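Local coordinates for 2-oxoglutarate-dependent dioxygenase tropC (Talaromyces stipitatus, PDB 6XJJ), which catalyses an iron- and 2-oxoglutarate-dependent oxidation in the pathway by which the fungus makes tropolones, at residues 64-69 with 193-198; 88-93 with 178-183; 187-192 with 316-321; 246-251 with 290-295; 286-291 with 324-329. One frame throughout, in Å; residues are numbered along the deposited sequence.

Contact 1. Residues 64-69 with 193-198; sequences EEVRSA and VRILGQ
Val-66 of helix 56-72 meets Ile-195 and Leu-196 of the long helix 171-204 in a small helix-on-helix packing contact, buried and purely apolar. Both methyls of Val-66 take part. CG2 comes within 3.9 Å of CG2 of Ile-195, while CG1 lies 4.0 Å from CD2 of Leu-196. Standing anti to the backbone N of Val-66 (chi1 175°), CG1 comes between CG2 of Ile-195 and CD2 of Leu-196, whereas CG2 meets Ile-195 alone. The valine side chain crosses each of its partners at about a right angle. In non-haem dioxygenases of this family the N-terminal part of the chain packs against the long helix that runs along the jelly-roll core, and this contact belongs to that junction, away from the metal. Branched aliphatic side chains suit a buried interface, because they present methyls and bring no polar atom into it. Val-44 of strand 43-45 lies against Val-66, and Trp-49 of helix 47-50 against Ile-195. Toward the surface the character changes: Arg-67, one turn on from Glu-64, sends NH1 toward OE1 of that glutamate in a weak bond of 3.3 Å, and its NE is hydrogen-bonded to the OH of Tyr-296. The OH of the next tyrosine, Tyr-297, bonds to the backbone O of Leu-196.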
# COMPACT_ATOMS: atom_id res chain seq x y z
N GLU A 64 0.77 18.69 -11.22
CA GLU A 64 -0.35 19.46 -10.68
C GLU A 64 -1.44 18.54 -10.13
O GLU A 64 -1.88 18.71 -8.99
CB GLU A 64 -0.93 20.37 -11.76
CG GLU A 64 -0.07 21.57 -12.13
CD GLU A 64 0.18 22.50 -10.95
OE1 GLU A 64 -0.70 22.61 -10.07
OE2 GLU A 64 1.23 23.16 -10.93
N GLU A 65 -1.90 17.59 -10.94
CA GLU A 65 -2.99 16.72 -10.50
C GLU A 65 -2.61 15.90 -9.27
O GLU A 65 -3.44 15.69 -8.38
CB GLU A 65 -3.42 15.81 -11.66
CG GLU A 65 -4.13 16.57 -12.78
CD GLU A 65 -4.40 15.70 -13.99
OE1 GLU A 65 -3.93 14.54 -14.02
OE2 GLU A 65 -5.07 16.18 -14.93
N VAL A 66 -1.35 15.46 -9.18
CA VAL A 66 -0.92 14.65 -8.04
C VAL A 66 -0.82 15.50 -6.78
O VAL A 66 -1.51 15.23 -5.78
CB VAL A 66 0.42 13.95 -8.35
CG1 VAL A 66 0.93 13.21 -7.13
CG2 VAL A 66 0.25 12.99 -9.52
N ARG A 67 0.06 16.51 -6.79
CA ARG A 67 0.23 17.37 -5.63
C ARG A 67 -1.12 17.80 -5.08
O ARG A 67 -1.30 17.91 -3.86
CB ARG A 67 1.05 18.62 -6.00
CG ARG A 67 0.19 19.65 -6.72
CD ARG A 67 0.87 20.85 -7.38
NE ARG A 67 1.64 21.70 -6.49
CZ ARG A 67 2.05 22.92 -6.81
NH1 ARG A 67 1.70 23.46 -7.96
NH2 ARG A 67 2.77 23.64 -5.95
N SER A 68 -2.09 18.02 -5.97
CA SER A 68 -3.39 18.56 -5.61
C SER A 68 -4.28 17.50 -4.97
O SER A 68 -4.93 17.78 -3.95
CB SER A 68 -4.05 19.15 -6.86
OG SER A 68 -5.35 19.62 -6.59
N ALA A 69 -4.32 16.29 -5.52
CA ALA A 69 -5.09 15.23 -4.89
C ALA A 69 -4.50 14.88 -3.53
O ALA A 69 -5.25 14.61 -2.58
CB ALA A 69 -5.12 13.99 -5.79
N VAL A 193 7.33 8.95 -5.90
CA VAL A 193 8.13 9.81 -5.02
C VAL A 193 8.69 11.00 -5.79
O VAL A 193 8.66 12.13 -5.29
CB VAL A 193 9.24 8.99 -4.35
CG1 VAL A 193 10.25 9.91 -3.70
CG2 VAL A 193 8.63 8.06 -3.31
N ARG A 194 9.21 10.78 -6.99
CA ARG A 194 9.83 11.87 -7.72
C ARG A 194 8.80 12.89 -8.19
O ARG A 194 9.11 14.08 -8.31
CB ARG A 194 10.61 11.34 -8.92
CG ARG A 194 11.70 10.36 -8.55
CD ARG A 194 12.53 9.94 -9.74
NE ARG A 194 13.35 8.78 -9.40
CZ ARG A 194 13.03 7.51 -9.67
NH1 ARG A 194 11.93 7.22 -10.36
NH2 ARG A 194 13.84 6.54 -9.29
N ILE A 195 7.58 12.44 -8.48
CA ILE A 195 6.50 13.36 -8.81
C ILE A 195 6.14 14.21 -7.59
O ILE A 195 5.96 15.43 -7.69
CB ILE A 195 5.28 12.59 -9.35
CG1 ILE A 195 5.63 11.92 -10.68
CG2 ILE A 195 4.09 13.52 -9.53
CD1 ILE A 195 4.57 10.93 -11.18
N LEU A 196 6.03 13.57 -6.42
CA LEU A 196 5.80 14.30 -5.18
C LEU A 196 6.91 15.31 -4.92
O LEU A 196 6.65 16.47 -4.59
CB LEU A 196 5.68 13.31 -4.01
CG LEU A 196 4.44 12.41 -4.03
CD1 LEU A 196 4.52 11.29 -3.01
CD2 LEU A 196 3.17 13.23 -3.79
N GLY A 197 8.17 14.88 -5.06
CA GLY A 197 9.28 15.80 -4.91
C GLY A 197 9.17 17.01 -5.82
O GLY A 197 9.48 18.13 -5.42
N GLN A 198 8.71 16.80 -7.05
CA GLN A 198 8.52 17.90 -7.98
C GLN A 198 7.39 18.83 -7.53
O GLN A 198 7.50 20.05 -7.66
CB GLN A 198 8.25 17.35 -9.38
CG GLN A 198 8.07 18.38 -10.48
CD GLN A 198 9.25 19.32 -10.63
OE1 GLN A 198 10.41 18.89 -10.64
NE2 GLN A 198 8.97 20.60 -10.83

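Contact 2. Residues 88-93 with 178-183; sequences REKIFG and VMEYRA
Ile-91 packs across the face of the Tyr-181 ring where helix 85-99 crosses helix 171-204, the long helix that lies along the jelly-roll sheet. The two short helical segments run closer to antiparallel than parallel, their directions 136° apart and their axes 10.0 Å from each other at closest approach. In the CH-pi contact, CG1 of Ile-91 sits 4.1 Å from the centroid of the Tyr-181 ring, 18° off the ring normal, and CG2 lies over the same face, by CE1. Tyr-181 has CG anti to its own backbone N (chi1 -175°), which swings the ring under Ile-91 and brings its CD1 to 3.9 Å from CB of Ile-91. A beta-branched residue fits here because its two arms can cover different parts of one ring. Purely aliphatic contacts continue the patch: CD1 of Ile-91 reaches CB of Tyr-181 at 3.7 Å and CG2 of Val-178 at 4.2 Å. Beneath both side chains lie Leu-253 and Val-314 of the main sheet, and Phe-281 also touches Tyr-181, so the tyrosine is wedged between two helices and the sheet. Charges appear at the exposed margin, where any attraction between Lys-90 and Glu-180 is probably modest and screened by solvent: NZ of the lysine and OE1 of the glutamate stay 4.4 Å apart, beyond a salt bridge.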
# COMPACT_ATOMS: atom_id res chain seq x y z
N ARG A 88 -1.33 -7.89 -12.87
CA ARG A 88 -2.35 -7.77 -11.83
C ARG A 88 -3.14 -9.06 -11.71
O ARG A 88 -3.46 -9.50 -10.60
CB ARG A 88 -3.26 -6.58 -12.14
CG ARG A 88 -2.51 -5.25 -12.21
CD ARG A 88 -3.45 -4.07 -12.42
NE ARG A 88 -4.19 -4.18 -13.67
CZ ARG A 88 -5.41 -4.69 -13.78
NH1 ARG A 88 -6.05 -5.15 -12.71
NH2 ARG A 88 -6.00 -4.75 -14.97
N GLU A 89 -3.44 -9.70 -12.84
CA GLU A 89 -4.06 -11.02 -12.81
C GLU A 89 -3.21 -12.01 -12.03
O GLU A 89 -3.73 -12.77 -11.20
CB GLU A 89 -4.28 -11.52 -14.24
CG GLU A 89 -5.32 -10.75 -15.02
CD GLU A 89 -5.29 -11.08 -16.50
OE1 GLU A 89 -4.36 -11.80 -16.93
OE2 GLU A 89 -6.19 -10.62 -17.24
N LYS A 90 -1.90 -12.00 -12.26
CA LYS A 90 -1.06 -13.05 -11.71
C LYS A 90 -0.96 -12.93 -10.19
O LYS A 90 -0.96 -13.96 -9.50
CB LYS A 90 0.31 -13.01 -12.38
CG LYS A 90 1.10 -14.30 -12.29
CD LYS A 90 2.51 -14.18 -12.87
CE LYS A 90 2.50 -13.85 -14.36
NZ LYS A 90 3.88 -13.86 -14.94
N ILE A 91 -0.93 -11.71 -9.65
CA ILE A 91 -0.75 -11.55 -8.21
C ILE A 91 -2.03 -11.90 -7.45
O ILE A 91 -1.96 -12.37 -6.31
CB ILE A 91 -0.28 -10.12 -7.86
CG1 ILE A 91 0.26 -10.06 -6.43
CG2 ILE A 91 -1.41 -9.11 -7.99
CD1 ILE A 91 1.57 -10.80 -6.23
N PHE A 92 -3.21 -11.67 -8.03
CA PHE A 92 -4.42 -12.18 -7.41
C PHE A 92 -4.51 -13.69 -7.51
O PHE A 92 -5.11 -14.33 -6.64
CB PHE A 92 -5.68 -11.56 -8.01
CG PHE A 92 -5.91 -10.15 -7.60
CD1 PHE A 92 -6.24 -9.85 -6.29
CD2 PHE A 92 -5.89 -9.12 -8.53
CE1 PHE A 92 -6.47 -8.55 -5.89
CE2 PHE A 92 -6.14 -7.82 -8.14
CZ PHE A 92 -6.43 -7.54 -6.82
N GLY A 93 -3.94 -14.29 -8.55
CA GLY A 93 -3.79 -15.73 -8.56
C GLY A 93 -3.00 -16.22 -7.36
O GLY A 93 -3.43 -17.13 -6.65
N VAL A 178 5.23 -13.16 -6.54
CA VAL A 178 5.18 -12.19 -5.45
C VAL A 178 6.37 -11.24 -5.51
O VAL A 178 6.21 -10.01 -5.44
CB VAL A 178 5.12 -12.93 -4.10
CG1 VAL A 178 5.35 -11.97 -2.94
CG2 VAL A 178 3.76 -13.60 -3.94
N MET A 179 7.57 -11.79 -5.64
CA MET A 179 8.76 -10.93 -5.68
C MET A 179 8.83 -10.11 -6.97
O MET A 179 9.32 -8.98 -6.95
CB MET A 179 10.02 -11.78 -5.53
CG MET A 179 10.16 -12.50 -4.19
SD MET A 179 10.09 -11.42 -2.73
CE MET A 179 11.45 -10.31 -3.06
N GLU A 180 8.36 -10.66 -8.10
CA GLU A 180 8.29 -9.87 -9.32
C GLU A 180 7.34 -8.69 -9.17
O GLU A 180 7.66 -7.57 -9.57
CB GLU A 180 7.88 -10.74 -10.51
CG GLU A 180 8.93 -11.74 -10.99
CD GLU A 180 8.42 -12.58 -12.15
OE1 GLU A 180 7.23 -12.42 -12.52
OE2 GLU A 180 9.20 -13.41 -12.68
N TYR A 181 6.16 -8.93 -8.59
CA TYR A 181 5.22 -7.84 -8.36
C TYR A 181 5.83 -6.79 -7.44
O TYR A 181 5.69 -5.58 -7.68
CB TYR A 181 3.92 -8.39 -7.76
CG TYR A 181 2.83 -7.36 -7.60
CD1 TYR A 181 1.99 -7.05 -8.66
CD2 TYR A 181 2.65 -6.69 -6.40
CE1 TYR A 181 0.99 -6.12 -8.52
CE2 TYR A 181 1.65 -5.75 -6.25
CZ TYR A 181 0.82 -5.46 -7.33
OH TYR A 181 -0.18 -4.53 -7.20
N ARG A 182 6.51 -7.23 -6.38
CA ARG A 182 7.25 -6.31 -5.52
C ARG A 182 8.17 -5.40 -6.33
O ARG A 182 8.24 -4.19 -6.06
CB ARG A 182 8.07 -7.08 -4.48
CG ARG A 182 7.24 -7.71 -3.36
CD ARG A 182 8.13 -8.43 -2.35
NE ARG A 182 9.01 -7.46 -1.71
CZ ARG A 182 8.64 -6.65 -0.72
NH1 ARG A 182 7.40 -6.68 -0.23
NH2 ARG A 182 9.50 -5.79 -0.22
N ALA A 183 8.88 -5.95 -7.30
CA ALA A 183 9.79 -5.13 -8.10
C ALA A 183 9.02 -4.08 -8.89
O ALA A 183 9.41 -2.90 -8.93
CB ALA A 183 10.60 -6.02 -9.03

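Contact 3. Residues 187-192 with 316-321; sequences DLVSTI and FFLNGN
Val-189 projects from helix 171-204 onto the helix-facing residues of strand 311-318, part of the packing of the long helix against the major sheet of the jelly-roll (double-stranded beta-helix) core. In the first shell, its CG2 lies 3.8 Å from CD2 of Leu-318 and almost as near to CB of the same leucine. The other branch, CG1, approaches CE1 of Phe-316 at 4.3 Å, coming obliquely to the ring. The division follows from chi1 of 76°: CG2 is anti to the backbone N and heads for Leu-318, whereas CG1 sits between N and the carbonyl carbon and turns to the phenylalanine. Valine is compact enough to let the helix lie close over the strand, and the larger leucine and phenylalanine each meet one of its methyls. Phe-316 and Leu-318 share this direction because they are two residues apart on a strand. Phe-317 between them points the other way and touches Ser-250, whose OG is hydrogen-bonded to the iron ligand Asp-245. Further out, the strand is held in register by backbone bonds to strand 249-253, and Val-249 and Ile-251 of that strand also touch Val-189. On the side of the helix facing helix 47-50, Thr-191 ties its side chain back to the backbone: OG1 donates to O of Asp-187 at 3.2 Å, from the opposite face of that carbonyl to Thr-191 N.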
# COMPACT_ATOMS: atom_id res chain seq x y z
N ASP A 187 9.32 -0.02 -8.41
CA ASP A 187 9.57 0.90 -9.51
C ASP A 187 8.50 1.99 -9.56
O ASP A 187 8.82 3.17 -9.76
CB ASP A 187 9.60 0.16 -10.83
CG ASP A 187 9.88 1.08 -11.99
OD1 ASP A 187 11.02 1.58 -12.08
OD2 ASP A 187 8.95 1.34 -12.78
N LEU A 188 7.24 1.60 -9.40
CA LEU A 188 6.16 2.58 -9.43
C LEU A 188 6.26 3.57 -8.28
O LEU A 188 6.01 4.77 -8.46
CB LEU A 188 4.81 1.86 -9.42
CG LEU A 188 3.55 2.73 -9.30
CD1 LEU A 188 3.46 3.72 -10.44
CD2 LEU A 188 2.32 1.84 -9.30
N VAL A 189 6.62 3.10 -7.08
CA VAL A 189 6.63 4.01 -5.94
C VAL A 189 7.79 4.98 -6.07
O VAL A 189 7.72 6.10 -5.56
CB VAL A 189 6.68 3.23 -4.61
CG1 VAL A 189 8.07 2.70 -4.33
CG2 VAL A 189 6.20 4.10 -3.48
N SER A 190 8.87 4.57 -6.74
CA SER A 190 9.97 5.49 -7.00
C SER A 190 9.54 6.59 -7.96
O SER A 190 9.93 7.76 -7.80
CB SER A 190 11.16 4.73 -7.57
OG SER A 190 11.64 3.76 -6.65
N THR A 191 8.73 6.24 -8.96
CA THR A 191 8.14 7.25 -9.83
C THR A 191 7.25 8.21 -9.03
O THR A 191 7.36 9.43 -9.16
CB THR A 191 7.33 6.56 -10.94
OG1 THR A 191 8.17 5.68 -11.68
CG2 THR A 191 6.70 7.59 -11.88
N ILE A 192 6.37 7.65 -8.20
CA ILE A 192 5.47 8.47 -7.39
C ILE A 192 6.26 9.43 -6.52
O ILE A 192 5.91 10.61 -6.40
CB ILE A 192 4.55 7.56 -6.56
CG1 ILE A 192 3.61 6.78 -7.48
CG2 ILE A 192 3.72 8.37 -5.56
CD1 ILE A 192 2.87 5.63 -6.83
N PHE A 316 1.00 -2.35 -0.90
CA PHE A 316 2.44 -2.17 -0.78
C PHE A 316 2.71 -0.79 -0.22
O PHE A 316 1.99 0.17 -0.53
CB PHE A 316 3.12 -2.56 -2.15
CG PHE A 316 4.52 -2.01 -2.40
CD1 PHE A 316 5.05 -0.87 -1.82
CD2 PHE A 316 5.44 -2.90 -2.93
CE1 PHE A 316 6.37 -0.48 -2.05
CE2 PHE A 316 6.77 -2.55 -3.11
CZ PHE A 316 7.22 -1.34 -2.66
N PHE A 317 3.70 -0.71 0.67
CA PHE A 317 3.97 0.53 1.38
C PHE A 317 5.45 0.83 1.30
O PHE A 317 6.29 -0.06 1.21
CB PHE A 317 3.55 0.53 2.88
CG PHE A 317 2.25 -0.18 3.19
CD1 PHE A 317 2.01 -1.48 2.77
CD2 PHE A 317 1.19 0.53 3.73
CE1 PHE A 317 0.81 -2.11 3.03
CE2 PHE A 317 -0.03 -0.09 3.96
CZ PHE A 317 -0.21 -1.40 3.60
N LEU A 318 5.74 2.13 1.34
CA LEU A 318 7.10 2.65 1.41
C LEU A 318 7.22 3.45 2.70
O LEU A 318 6.56 4.49 2.86
CB LEU A 318 7.40 3.52 0.18
CG LEU A 318 8.71 4.31 0.21
CD1 LEU A 318 9.92 3.39 0.32
CD2 LEU A 318 8.82 5.20 -1.02
N ASN A 319 8.04 2.96 3.62
CA ASN A 319 8.26 3.60 4.91
C ASN A 319 9.59 4.35 4.89
O ASN A 319 10.44 4.15 4.02
CB ASN A 319 8.26 2.56 6.04
CG ASN A 319 6.90 1.92 6.23
OD1 ASN A 319 5.86 2.53 5.97
ND2 ASN A 319 6.90 0.67 6.66
N GLY A 320 9.75 5.23 5.88
CA GLY A 320 11.05 5.83 6.13
C GLY A 320 12.11 4.78 6.41
O GLY A 320 11.83 3.64 6.80
N ASN A 321 13.36 5.17 6.17
CA ASN A 321 14.46 4.25 6.33
C ASN A 321 14.82 4.00 7.79
O ASN A 321 14.44 4.73 8.71
CB ASN A 321 15.67 4.73 5.55
CG ASN A 321 15.86 3.95 4.27
OD1 ASN A 321 15.53 2.76 4.22
ND2 ASN A 321 16.34 4.60 3.22

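Contact 4. Residues 246-251 with 290-295; sequences FGCVSI and HRWTGG
Phe-246 and Arg-291 approach each other near the surface with their flat groups inclined, the ring and guanidinium planes standing 43° apart. The touching atoms are CZ of the phenylalanine and NH1 of the arginine, at 4.2 Å. The arginine bends at chi3 (-51°), turning its head back over its own helix toward the ring, and its flexible aliphatic chain allows it to lie against an aromatic while keeping the charge close to solvent. Deeper in, the second pair has a different geometry: SG of Cys-248 lies at the edge of the Trp-292 indole, near its plane, 4.3 Å from CZ3. With CG anti to its backbone N (chi1 172°), Trp-292 brings its CZ3 edge to the sulfur of cysteine, a small, apolar side chain suited to a ring edge. Leu-211, Ile-214 and Ile-326 pack around the indole. Cys-248 and Val-249 form a classic beta bulge opposite Leu-318, which marks the entry to the strand. Phe-246 directly follows the iron ligand Asp-245. The contact thus joins the chain leaving the metal site to the end of helix 287-292, with strand 249-253 continuing between strands 281-285 and 311-318, and helix 171-204 touching Val-249 through Val-189.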
# COMPACT_ATOMS: atom_id res chain seq x y z
N PHE A 246 1.23 4.72 8.54
CA PHE A 246 2.30 5.44 9.22
C PHE A 246 3.41 5.88 8.27
O PHE A 246 4.08 6.89 8.53
CB PHE A 246 2.91 4.58 10.34
CG PHE A 246 3.82 5.34 11.28
CD1 PHE A 246 3.29 6.04 12.35
CD2 PHE A 246 5.20 5.38 11.09
CE1 PHE A 246 4.10 6.74 13.22
CE2 PHE A 246 6.02 6.09 11.97
CZ PHE A 246 5.46 6.77 13.03
N GLY A 247 3.60 5.17 7.16
CA GLY A 247 4.74 5.39 6.29
C GLY A 247 4.69 6.63 5.42
O GLY A 247 4.21 7.69 5.83
N CYS A 248 5.21 6.50 4.20
CA CYS A 248 5.27 7.61 3.25
C CYS A 248 4.23 7.46 2.14
O CYS A 248 3.35 8.32 2.00
CB CYS A 248 6.68 7.69 2.65
SG CYS A 248 8.00 8.04 3.84
N VAL A 249 4.31 6.39 1.35
CA VAL A 249 3.41 6.18 0.22
C VAL A 249 2.88 4.75 0.31
O VAL A 249 3.61 3.83 0.69
CB VAL A 249 4.13 6.41 -1.13
CG1 VAL A 249 3.19 6.14 -2.31
CG2 VAL A 249 4.70 7.83 -1.19
N SER A 250 1.59 4.58 -0.00
CA SER A 250 0.98 3.26 -0.08
C SER A 250 0.33 3.11 -1.45
O SER A 250 -0.25 4.07 -1.97
CB SER A 250 -0.05 3.03 1.02
OG SER A 250 0.53 3.15 2.32
N ILE A 251 0.43 1.91 -2.02
CA ILE A 251 -0.10 1.62 -3.35
C ILE A 251 -0.95 0.37 -3.23
O ILE A 251 -0.43 -0.71 -2.89
CB ILE A 251 1.01 1.41 -4.39
CG1 ILE A 251 2.01 2.56 -4.37
CG2 ILE A 251 0.36 1.32 -5.77
CD1 ILE A 251 3.23 2.33 -5.23
N HIS A 290 3.19 13.12 5.81
CA HIS A 290 2.46 14.24 6.39
C HIS A 290 3.40 15.16 7.16
O HIS A 290 3.54 16.35 6.84
CB HIS A 290 1.37 13.73 7.34
CG HIS A 290 0.38 14.78 7.74
ND1 HIS A 290 -0.74 15.06 6.99
CD2 HIS A 290 0.40 15.69 8.75
CE1 HIS A 290 -1.41 16.05 7.56
NE2 HIS A 290 -0.73 16.45 8.62
N ARG A 291 4.03 14.62 8.21
CA ARG A 291 4.92 15.42 9.05
C ARG A 291 6.07 15.99 8.24
O ARG A 291 6.52 17.12 8.48
CB ARG A 291 5.50 14.57 10.18
CG ARG A 291 4.53 14.09 11.24
CD ARG A 291 5.35 13.56 12.40
NE ARG A 291 6.36 12.59 11.94
CZ ARG A 291 6.14 11.30 11.73
NH1 ARG A 291 4.93 10.78 11.93
NH2 ARG A 291 7.13 10.52 11.32
N TRP A 292 6.58 15.22 7.29
CA TRP A 292 7.78 15.63 6.58
C TRP A 292 7.49 16.75 5.60
O TRP A 292 8.31 17.67 5.46
CB TRP A 292 8.43 14.37 5.99
CG TRP A 292 9.57 14.52 5.09
CD1 TRP A 292 10.52 15.48 5.11
CD2 TRP A 292 10.04 13.52 4.17
NE1 TRP A 292 11.49 15.22 4.17
CE2 TRP A 292 11.22 14.01 3.59
CE3 TRP A 292 9.55 12.27 3.75
CZ2 TRP A 292 11.92 13.31 2.61
CZ3 TRP A 292 10.24 11.58 2.77
CH2 TRP A 292 11.41 12.10 2.21
N THR A 293 6.30 16.77 5.01
CA THR A 293 5.78 18.00 4.44
C THR A 293 5.13 18.81 5.56
O THR A 293 5.13 18.42 6.73
CB THR A 293 4.78 17.69 3.32
OG1 THR A 293 3.62 17.06 3.86
CG2 THR A 293 5.40 16.74 2.32
N GLY A 294 4.56 19.96 5.22
CA GLY A 294 3.93 20.76 6.25
C GLY A 294 2.51 20.33 6.57
O GLY A 294 1.70 21.15 7.02
N GLY A 295 2.20 19.05 6.36
CA GLY A 295 0.83 18.67 6.09
C GLY A 295 0.40 18.94 4.67
O GLY A 295 -0.78 18.76 4.34

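Contact 5. Residues 286-291 with 324-329; sequences GDTMHR and LKIKPL
The short helix 287-292, with Gly-286 at its N-cap, faces an irregular C-terminal tail, and the chains come nearest at Thr-288 with Ile-326, their CA atoms 7.9 Å apart, and at Arg-291 with Pro-328, 6.5 Å apart. Between the first pair the contact is apolar: CG2 of Thr-288 lies 4.3 Å from CG1 of Ile-326. Threonine serves two partners here. With OG1 beside its backbone N (chi1 -61°) and CG2 anti to it, the methyl is presented to the tail while the hydroxyl turns to O of Phe-246, with which it makes a hydrogen bond. Ile-326 offers the branched, bulky hydrocarbon that a methyl can lean on, and it also packs on the Trp-292 ring. The second pair is a ring against a carbonyl: CG of Pro-328 sits 3.8 Å from O of Arg-291, and CB is almost as close. Lacking an N-H to donate, the proline meets this carbonyl by van der Waals contact of its ring carbons. The guanidinium of Arg-291 folds back along the helix, with O of Asp-287 lying 3.7 Å above one of its faces, near the rim. At the other end of the turn, Asp-287 is hydrogen-bonded through OD1 to Ser-299 and through OD2 to Thr-244, the residue between the iron ligands His-243 and Asp-245. The contact lays the last modelled residues of the chain against a short helix that borders the metal-binding loop of the 2-oxoglutarate dioxygenase jelly roll.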
# COMPACT_ATOMS: atom_id res chain seq x y z
N GLY A 286 1.07 8.75 3.85
CA GLY A 286 1.14 8.33 5.22
C GLY A 286 1.57 9.45 6.16
O GLY A 286 1.81 10.59 5.76
N ASP A 287 1.67 9.08 7.44
CA ASP A 287 1.96 10.07 8.48
C ASP A 287 3.38 10.63 8.34
O ASP A 287 3.61 11.82 8.56
CB ASP A 287 1.77 9.44 9.86
CG ASP A 287 0.32 9.07 10.12
OD1 ASP A 287 -0.56 9.60 9.43
OD2 ASP A 287 0.08 8.22 11.01
N THR A 288 4.35 9.77 8.00
CA THR A 288 5.71 10.25 7.81
C THR A 288 5.79 11.30 6.70
O THR A 288 6.49 12.30 6.84
CB THR A 288 6.64 9.08 7.50
OG1 THR A 288 6.63 8.16 8.61
CG2 THR A 288 8.06 9.55 7.27
N MET A 289 5.07 11.07 5.60
CA MET A 289 5.01 12.09 4.55
C MET A 289 4.26 13.32 5.04
O MET A 289 4.65 14.45 4.72
CB MET A 289 4.34 11.52 3.29
CG MET A 289 4.35 12.47 2.08
SD MET A 289 6.00 12.80 1.42
CE MET A 289 6.37 11.21 0.69
N HIS A 290 3.19 13.12 5.81
CA HIS A 290 2.46 14.24 6.39
C HIS A 290 3.40 15.16 7.16
O HIS A 290 3.54 16.35 6.84
CB HIS A 290 1.37 13.73 7.34
CG HIS A 290 0.38 14.78 7.74
ND1 HIS A 290 -0.74 15.06 6.99
CD2 HIS A 290 0.40 15.69 8.75
CE1 HIS A 290 -1.41 16.05 7.56
NE2 HIS A 290 -0.73 16.45 8.62
N ARG A 291 4.03 14.62 8.21
CA ARG A 291 4.92 15.42 9.05
C ARG A 291 6.07 15.99 8.24
O ARG A 291 6.52 17.12 8.48
CB ARG A 291 5.50 14.57 10.18
CG ARG A 291 4.53 14.09 11.24
CD ARG A 291 5.35 13.56 12.40
NE ARG A 291 6.36 12.59 11.94
CZ ARG A 291 6.14 11.30 11.73
NH1 ARG A 291 4.93 10.78 11.93
NH2 ARG A 291 7.13 10.52 11.32
N LEU A 324 17.28 6.87 8.50
CA LEU A 324 17.09 8.19 7.91
C LEU A 324 16.26 9.05 8.85
O LEU A 324 15.09 8.73 9.13
CB LEU A 324 16.41 8.06 6.55
CG LEU A 324 16.36 9.30 5.66
CD1 LEU A 324 17.77 9.65 5.20
CD2 LEU A 324 15.45 9.07 4.47
N LYS A 325 16.86 10.13 9.35
CA LYS A 325 16.18 11.05 10.26
C LYS A 325 15.42 12.06 9.41
O LYS A 325 16.00 13.00 8.86
CB LYS A 325 17.18 11.69 11.21
CG LYS A 325 17.97 10.64 11.98
CD LYS A 325 17.07 9.79 12.86
CE LYS A 325 17.76 8.54 13.36
NZ LYS A 325 16.82 7.69 14.13
N ILE A 326 14.11 11.86 9.31
CA ILE A 326 13.28 12.59 8.36
C ILE A 326 13.04 13.99 8.92
O ILE A 326 12.47 14.14 10.00
CB ILE A 326 11.95 11.85 8.13
CG1 ILE A 326 12.20 10.36 7.83
CG2 ILE A 326 11.20 12.46 6.98
CD1 ILE A 326 13.06 10.08 6.62
N LYS A 327 13.46 15.02 8.18
CA LYS A 327 13.36 16.37 8.74
C LYS A 327 12.36 17.23 7.97
O LYS A 327 12.44 17.32 6.74
CB LYS A 327 14.72 17.07 8.77
CG LYS A 327 15.60 16.58 9.89
CD LYS A 327 16.84 17.43 10.02
CE LYS A 327 17.57 17.12 11.31
NZ LYS A 327 18.72 18.03 11.51
N PRO A 328 11.40 17.87 8.66
CA PRO A 328 10.45 18.75 7.97
C PRO A 328 11.12 19.84 7.14
O PRO A 328 12.34 19.99 7.11
CB PRO A 328 9.64 19.36 9.13
CG PRO A 328 9.68 18.32 10.21
CD PRO A 328 11.00 17.59 10.06
N LEU A 329 10.27 20.60 6.45
CA LEU A 329 10.65 21.74 5.59
C LEU A 329 11.94 22.46 5.99
O LEU A 329 12.24 23.53 5.46
CB LEU A 329 9.51 22.77 5.58
CG LEU A 329 8.15 22.29 5.07
CD1 LEU A 329 7.10 23.41 5.14
CD2 LEU A 329 8.27 21.73 3.66

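Helix 171-204 is the common thread of contacts 1, 2 and 3, with contact 2 about 26 Å from contact 1 and contact 3 between them. Contacts 3 and 4 meet through neighbouring strands 311-318 and 249-253 of the main sheet, their centres about 11 Å apart. Contacts 4 and 5, about 6 Å apart, share helix 287-292 and residues His-290 and Arg-291. Along the chain, contact 2 is nested within contact 1 and contact 4 within contact 3, while contact 3 interleaves with contacts 1 and 5. The N-terminal part, long helix, jelly-roll core and C-terminal tail are thereby joined into one body; contacts 3, 4 and 5 lie nearer the iron, contact 1 away from it.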